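Long-range contacts in ribonuclease VapC (Haemophilus influenzae, PDB 6NKL), which probably acts as the toxin of a toxin-antitoxin pair, a magnesium-dependent PIN-domain ribonuclease that cleaves RNA: residues 2-7 with 104-109; 82-87 with 124-129. One frame throughout, in Å; residues are numbered along the deposited sequence.

Interaction 1 (2-7 with 104-109); sequences IYMLDT and CHALSL
Met4 reaches from strand 2-5 to helix 97-109 and lays its terminal methyl on the imidazole of His105. CE sits 3.9 Å from the centroid of the His105 ring, 14° off the normal, a CH-pi contact over one face, displaced a little toward the rim. The sulfur approaches the same ring obliquely, so the methyl rather than SD makes the close approach to the face. The two side chains cross at about a right angle. The Met4 chain is extended through its first two torsions and turns at the third (chi3 -75°), which swings CE aside between the imidazole and Leu109. There CE meets Leu109 CD1 at 3.7 Å, again with the side chains nearly perpendicular, while Met4 SD rests against Ala106, 4.2 Å from its CB.

Strand and helix run almost antiparallel, at 172°, with their axes 9.6 Å apart at closest approach. This is a helix packed on a face of the parallel alpha/beta sheet of the PIN domain, the chain turning back from helix 97-109 into strand 112-115, which lies beside strand 2-5. Backbone hydrogen bonds between Met4 and both Val112 and Ile114 tie those two strands together.

At the outer end Ile2 adds a looser touch, its CD1 4.3 Å from Leu109 O. His105 is also held from outside the pair, its ND1 hydrogen-bonded to Ser37 OG on strand 33-37, which helps to fix the ring under the methyl. Within the helix, Ser108 OG bonds back to His105 O at 2.6 Å.

Interaction 2 (82-87 with 124-129); sequences GKWANT and ITDLQW
Trp84 lays one face of its indole over the branch methyl of Ile124. Ile124 CG2 stands 3.6 Å from the centroid of the five-membered ring of Trp84, 12° off the normal, a CH-pi contact centred on the face. The first torsion of Ile124 (chi1 -52°) places CG1 beside the backbone N and leaves CG2 as the branch that meets the ring. The opposite face of the indole carries Lys83 CD, nearer the rim, so the ring is sandwiched between an aliphatic chain of its own helix and the loop across from it.

The far end of the six-membered ring runs along the backbone, with Trp84 CH2 3.4 Å from Thr125 N and close to the Thr125 hydroxyl. Ile124 to Leu127 form a type I beta turn, closed by the bond from Leu127 N to Ile124 O; it leads into strand 128-131, outermost in the PIN-domain sheet within this chain. The turn thereby packs against helix 75-89.

The Asp126 carboxylate slides past the indole, its plane 31° from that of the ring, and OD2 lies obliquely by the NE1-CZ2 part of Trp84, 3.2 Å from each of these two atoms. One water accepts from Trp84 NE1 at 3.0 Å and donates to Asp126 OD1 at 2.7 Å. Lys83 NZ remains 4.1 Å from Asp126 OD1, too far apart for a salt bridge. Its positive charge would probably still stabilise the carboxylate, while the water links that group to the indole N-H and so adds a polar tie to the apolar packing on the indole face.

In the fold
Helix 97-109, a partner in interaction 1, also touches interaction 2; the centres of the two contacts are about 12 Å apart. Leu107 CD1 lies 3.8 Å from Trp84 NE1, and Leu107 CD2 lies 3.3 Å from Asp126 O. Ala106, which meets Met4, has its CB 4.0 Å from Leu127 CD1. Leu107 and Ala106 thus connect helix 75-89 and the turn before strand 128-131 to strand 2-5. Asp6 and Asp99 are the predicted magnesium ligands. Interaction 1 contains Asp6, just after strand 2-5, while the Ile124 side chain of interaction 2 comes within about 7 Å of that of Asp99 and about 10 Å of that of Asp6, near the probable metal site.

Interaction 1 (2-7 with 104-109)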
loop_
_atom_site.group_PDB
_atom_site.type_symbol
_atom_site.label_atom_id
_atom_site.label_comp_id
_atom_site.label_asym_id
_atom_site.label_seq_id
_atom_site.Cartn_x
_atom_site.Cartn_y
_atom_site.Cartn_z
ATOM N N ILE B 2 -17.488 8.415 7.325
ATOM C CA ILE B 2 -16.419 8.536 6.346
ATOM C C ILE B 2 -16.709 7.568 5.218
ATOM O O ILE B 2 -16.750 6.351 5.431
ATOM C CB ILE B 2 -15.048 8.259 6.960
ATOM C CG1 ILE B 2 -14.707 9.304 8.025
ATOM C CG2 ILE B 2 -14.010 8.243 5.835
ATOM C CD1 ILE B 2 -13.489 8.926 8.833
ATOM N N TYR B 3 -16.941 8.126 4.038
ATOM C CA TYR B 3 -17.151 7.394 2.799
ATOM C C TYR B 3 -15.885 7.475 1.937
ATOM O O TYR B 3 -15.502 8.563 1.472
ATOM C CB TYR B 3 -18.344 8.001 2.055
ATOM C CG TYR B 3 -19.710 7.756 2.707
ATOM C CD1 TYR B 3 -20.347 6.532 2.570
ATOM C CD2 TYR B 3 -20.369 8.755 3.426
ATOM C CE1 TYR B 3 -21.581 6.296 3.149
ATOM C CE2 TYR B 3 -21.626 8.515 4.010
ATOM C CZ TYR B 3 -22.219 7.287 3.851
ATOM O OH TYR B 3 -23.440 6.993 4.416
ATOM N N MET B 4 -15.268 6.325 1.677
ATOM C CA MET B 4 -14.028 6.240 0.897
ATOM C C MET B 4 -14.365 5.710 -0.496
ATOM O O MET B 4 -14.781 4.562 -0.649
ATOM C CB MET B 4 -13.000 5.343 1.591
ATOM C CG MET B 4 -11.691 5.101 0.793
ATOM S SD MET B 4 -10.422 4.205 1.716
ATOM C CE MET B 4 -9.830 5.504 2.827
ATOM N N LEU B 5 -14.176 6.541 -1.503
ATOM C CA LEU B 5 -14.439 6.145 -2.875
ATOM C C LEU B 5 -13.239 5.372 -3.397
ATOM O O LEU B 5 -12.114 5.895 -3.407
ATOM C CB LEU B 5 -14.689 7.355 -3.765
ATOM C CG LEU B 5 -15.620 8.455 -3.286
ATOM C CD1 LEU B 5 -15.823 9.366 -4.477
ATOM C CD2 LEU B 5 -16.897 7.888 -2.800
ATOM N N ASP B 6 -13.483 4.155 -3.850
ATOM C CA ASP B 6 -12.407 3.332 -4.367
ATOM C C ASP B 6 -12.093 3.750 -5.810
ATOM O O ASP B 6 -12.746 4.608 -6.402
ATOM C CB ASP B 6 -12.775 1.857 -4.226
ATOM C CG ASP B 6 -13.524 1.292 -5.430
ATOM O OD1 ASP B 6 -14.182 2.067 -6.176
ATOM O OD2 ASP B 6 -13.461 0.032 -5.608
ATOM N N THR B 7 -11.089 3.116 -6.396
ATOM C CA THR B 7 -10.642 3.498 -7.734
ATOM C C THR B 7 -11.696 3.198 -8.795
ATOM O O THR B 7 -11.841 3.958 -9.753
ATOM C CB THR B 7 -9.346 2.758 -8.049
ATOM O OG1 THR B 7 -8.414 2.962 -6.979
ATOM C CG2 THR B 7 -8.758 3.224 -9.373
ATOM N N CYS B 104 -8.393 -2.402 3.295
ATOM C CA CYS B 104 -7.815 -2.332 4.628
ATOM C C CYS B 104 -7.721 -0.891 5.103
ATOM O O CYS B 104 -7.836 -0.628 6.304
ATOM C CB CYS B 104 -6.430 -2.992 4.638
ATOM S SG CYS B 104 -6.563 -4.766 4.342
ATOM N N HIS B 105 -7.481 0.053 4.189
ATOM C CA HIS B 105 -7.544 1.458 4.576
ATOM C C HIS B 105 -8.913 1.805 5.148
ATOM O O HIS B 105 -9.021 2.381 6.239
ATOM C CB HIS B 105 -7.240 2.340 3.399
ATOM C CG HIS B 105 -6.693 3.674 3.781
ATOM N ND1 HIS B 105 -6.010 4.478 2.890
ATOM C CD2 HIS B 105 -6.731 4.355 4.952
ATOM C CE1 HIS B 105 -5.618 5.579 3.511
ATOM N NE2 HIS B 105 -6.062 5.540 4.753
ATOM N N ALA B 106 -9.975 1.452 4.428
ATOM C CA ALA B 106 -11.315 1.672 4.960
ATOM C C ALA B 106 -11.496 0.980 6.314
ATOM O O ALA B 106 -12.027 1.581 7.251
ATOM C CB ALA B 106 -12.364 1.180 3.964
ATOM N N LEU B 107 -11.042 -0.271 6.449
ATOM C CA LEU B 107 -11.131 -0.937 7.754
ATOM C C LEU B 107 -10.430 -0.126 8.832
ATOM O O LEU B 107 -10.940 0.032 9.941
ATOM C CB LEU B 107 -10.521 -2.334 7.696
ATOM C CG LEU B 107 -11.328 -3.393 6.962
ATOM C CD1 LEU B 107 -10.476 -4.610 6.878
ATOM C CD2 LEU B 107 -12.630 -3.710 7.721
ATOM N N SER B 108 -9.264 0.418 8.517
ATOM C CA SER B 108 -8.478 1.114 9.519
ATOM C C SER B 108 -9.129 2.408 9.959
ATOM O O SER B 108 -8.782 2.933 11.016
ATOM C CB SER B 108 -7.077 1.439 8.981
ATOM O OG SER B 108 -7.168 2.477 8.010
ATOM N N LEU B 109 -10.018 2.962 9.153
ATOM C CA LEU B 109 -10.700 4.196 9.496
ATOM C C LEU B 109 -12.121 3.957 9.986
ATOM O O LEU B 109 -12.812 4.917 10.310
ATOM C CB LEU B 109 -10.733 5.129 8.277
ATOM C CG LEU B 109 -9.386 5.636 7.767
ATOM C CD1 LEU B 109 -9.524 6.235 6.390
ATOM C CD2 LEU B 109 -8.810 6.662 8.702
#

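Interaction 2 (82-87 with 124-129)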
loop_
_atom_site.group_PDB
_atom_site.type_symbol
_atom_site.label_atom_id
_atom_site.label_comp_id
_atom_site.label_asym_id
_atom_site.label_seq_id
_atom_site.Cartn_x
_atom_site.Cartn_y
_atom_site.Cartn_z
ATOM N N GLY B 82 -2.300 -7.461 7.178
ATOM C CA GLY B 82 -1.700 -8.733 7.551
ATOM C C GLY B 82 -2.726 -9.826 7.788
ATOM O O GLY B 82 -2.531 -10.973 7.384
ATOM N N LYS B 83 -3.827 -9.494 8.467
ATOM C CA LYS B 83 -4.855 -10.495 8.727
ATOM C C LYS B 83 -5.469 -10.979 7.430
ATOM O O LYS B 83 -5.578 -12.183 7.189
ATOM C CB LYS B 83 -5.946 -9.920 9.632
ATOM C CG LYS B 83 -6.995 -10.939 10.054
ATOM C CD LYS B 83 -8.344 -10.280 10.387
ATOM C CE LYS B 83 -8.151 -9.106 11.348
ATOM N NZ LYS B 83 -9.416 -8.328 11.605
ATOM N N TRP B 84 -5.872 -10.040 6.570
ATOM C CA TRP B 84 -6.674 -10.413 5.418
ATOM C C TRP B 84 -5.812 -10.949 4.290
ATOM O O TRP B 84 -6.240 -11.858 3.575
ATOM C CB TRP B 84 -7.532 -9.210 4.970
ATOM C CG TRP B 84 -8.693 -9.065 5.895
ATOM C CD1 TRP B 84 -8.898 -8.100 6.837
ATOM C CD2 TRP B 84 -9.788 -9.967 6.000
ATOM N NE1 TRP B 84 -10.069 -8.340 7.513
ATOM C CE2 TRP B 84 -10.631 -9.490 7.024
ATOM C CE3 TRP B 84 -10.134 -11.136 5.331
ATOM C CZ2 TRP B 84 -11.812 -10.145 7.395
ATOM C CZ3 TRP B 84 -11.312 -11.792 5.691
ATOM C CH2 TRP B 84 -12.132 -11.300 6.723
ATOM N N ALA B 85 -4.595 -10.443 4.134
ATOM C CA ALA B 85 -3.659 -11.083 3.210
ATOM C C ALA B 85 -3.448 -12.554 3.563
ATOM O O ALA B 85 -3.340 -13.410 2.679
ATOM C CB ALA B 85 -2.312 -10.369 3.230
ATOM N N ASN B 86 -3.367 -12.866 4.846
ATOM C CA ASN B 86 -3.179 -14.264 5.244
ATOM C C ASN B 86 -4.417 -15.090 4.909
ATOM O O ASN B 86 -4.334 -16.110 4.214
ATOM C CB ASN B 86 -2.868 -14.330 6.728
ATOM C CG ASN B 86 -2.756 -15.742 7.230
ATOM O OD1 ASN B 86 -3.522 -16.182 8.102
ATOM N ND2 ASN B 86 -1.797 -16.467 6.690
ATOM N N THR B 87 -5.591 -14.629 5.356
ATOM C CA THR B 87 -6.837 -15.321 5.034
ATOM C C THR B 87 -7.009 -15.475 3.530
ATOM O O THR B 87 -7.340 -16.563 3.046
ATOM C CB THR B 87 -8.025 -14.574 5.643
ATOM O OG1 THR B 87 -7.955 -14.613 7.078
ATOM C CG2 THR B 87 -9.328 -15.191 5.215
ATOM N N ILE B 124 -14.026 -9.993 2.522
ATOM C CA ILE B 124 -13.506 -9.280 3.680
ATOM C C ILE B 124 -14.724 -8.982 4.553
ATOM O O ILE B 124 -15.388 -7.943 4.439
ATOM C CB ILE B 124 -12.744 -8.030 3.278
ATOM C CG1 ILE B 124 -11.682 -8.378 2.235
ATOM C CG2 ILE B 124 -12.085 -7.436 4.463
ATOM C CD1 ILE B 124 -11.051 -7.150 1.628
ATOM N N THR B 125 -15.006 -9.906 5.459
ATOM C CA THR B 125 -16.328 -9.965 6.067
ATOM C C THR B 125 -16.594 -8.836 7.042
ATOM O O THR B 125 -17.765 -8.574 7.336
ATOM C CB THR B 125 -16.484 -11.307 6.764
ATOM O OG1 THR B 125 -15.451 -11.447 7.742
ATOM C CG2 THR B 125 -16.344 -12.446 5.750
ATOM N N ASP B 126 -15.562 -8.156 7.550
ATOM C CA ASP B 126 -15.781 -6.994 8.410
ATOM C C ASP B 126 -15.689 -5.654 7.674
ATOM O O ASP B 126 -15.741 -4.593 8.313
ATOM C CB ASP B 126 -14.824 -7.021 9.607
ATOM C CG ASP B 126 -13.380 -6.835 9.236
ATOM O OD1 ASP B 126 -12.632 -6.285 10.097
ATOM O OD2 ASP B 126 -12.979 -7.253 8.126
ATOM N N LEU B 127 -15.598 -5.674 6.350
ATOM C CA LEU B 127 -15.572 -4.448 5.570
ATOM C C LEU B 127 -16.983 -3.927 5.392
ATOM O O LEU B 127 -17.868 -4.662 4.955
ATOM C CB LEU B 127 -14.936 -4.708 4.205
ATOM C CG LEU B 127 -14.958 -3.553 3.222
ATOM C CD1 LEU B 127 -14.183 -2.411 3.799
ATOM C CD2 LEU B 127 -14.362 -4.007 1.916
ATOM N N GLN B 128 -17.184 -2.656 5.697
ATOM C CA GLN B 128 -18.425 -1.979 5.349
ATOM C C GLN B 128 -18.268 -1.361 3.958
ATOM O O GLN B 128 -17.367 -0.548 3.733
ATOM C CB GLN B 128 -18.745 -0.913 6.395
ATOM C CG GLN B 128 -18.835 -1.468 7.829
ATOM C CD GLN B 128 -19.284 -0.407 8.799
ATOM O OE1 GLN B 128 -20.382 0.135 8.674
ATOM N NE2 GLN B 128 -18.432 -0.089 9.770
ATOM N N TRP B 129 -19.118 -1.761 3.018
ATOM C CA TRP B 129 -19.026 -1.195 1.690
ATOM C C TRP B 129 -20.387 -1.182 1.012
ATOM O O TRP B 129 -21.347 -1.842 1.437
ATOM C CB TRP B 129 -18.006 -1.947 0.837
ATOM C CG TRP B 129 -18.384 -3.354 0.649
ATOM C CD1 TRP B 129 -18.293 -4.351 1.561
ATOM C CD2 TRP B 129 -18.954 -3.923 -0.523
ATOM N NE1 TRP B 129 -18.755 -5.520 1.024
ATOM C CE2 TRP B 129 -19.162 -5.289 -0.261
ATOM C CE3 TRP B 129 -19.282 -3.416 -1.784
ATOM C CZ2 TRP B 129 -19.707 -6.157 -1.207
ATOM C CZ3 TRP B 129 -19.825 -4.269 -2.723
ATOM C CH2 TRP B 129 -20.026 -5.631 -2.431
HETATM O O HOH W 1 -9.935 -6.601 9.965
#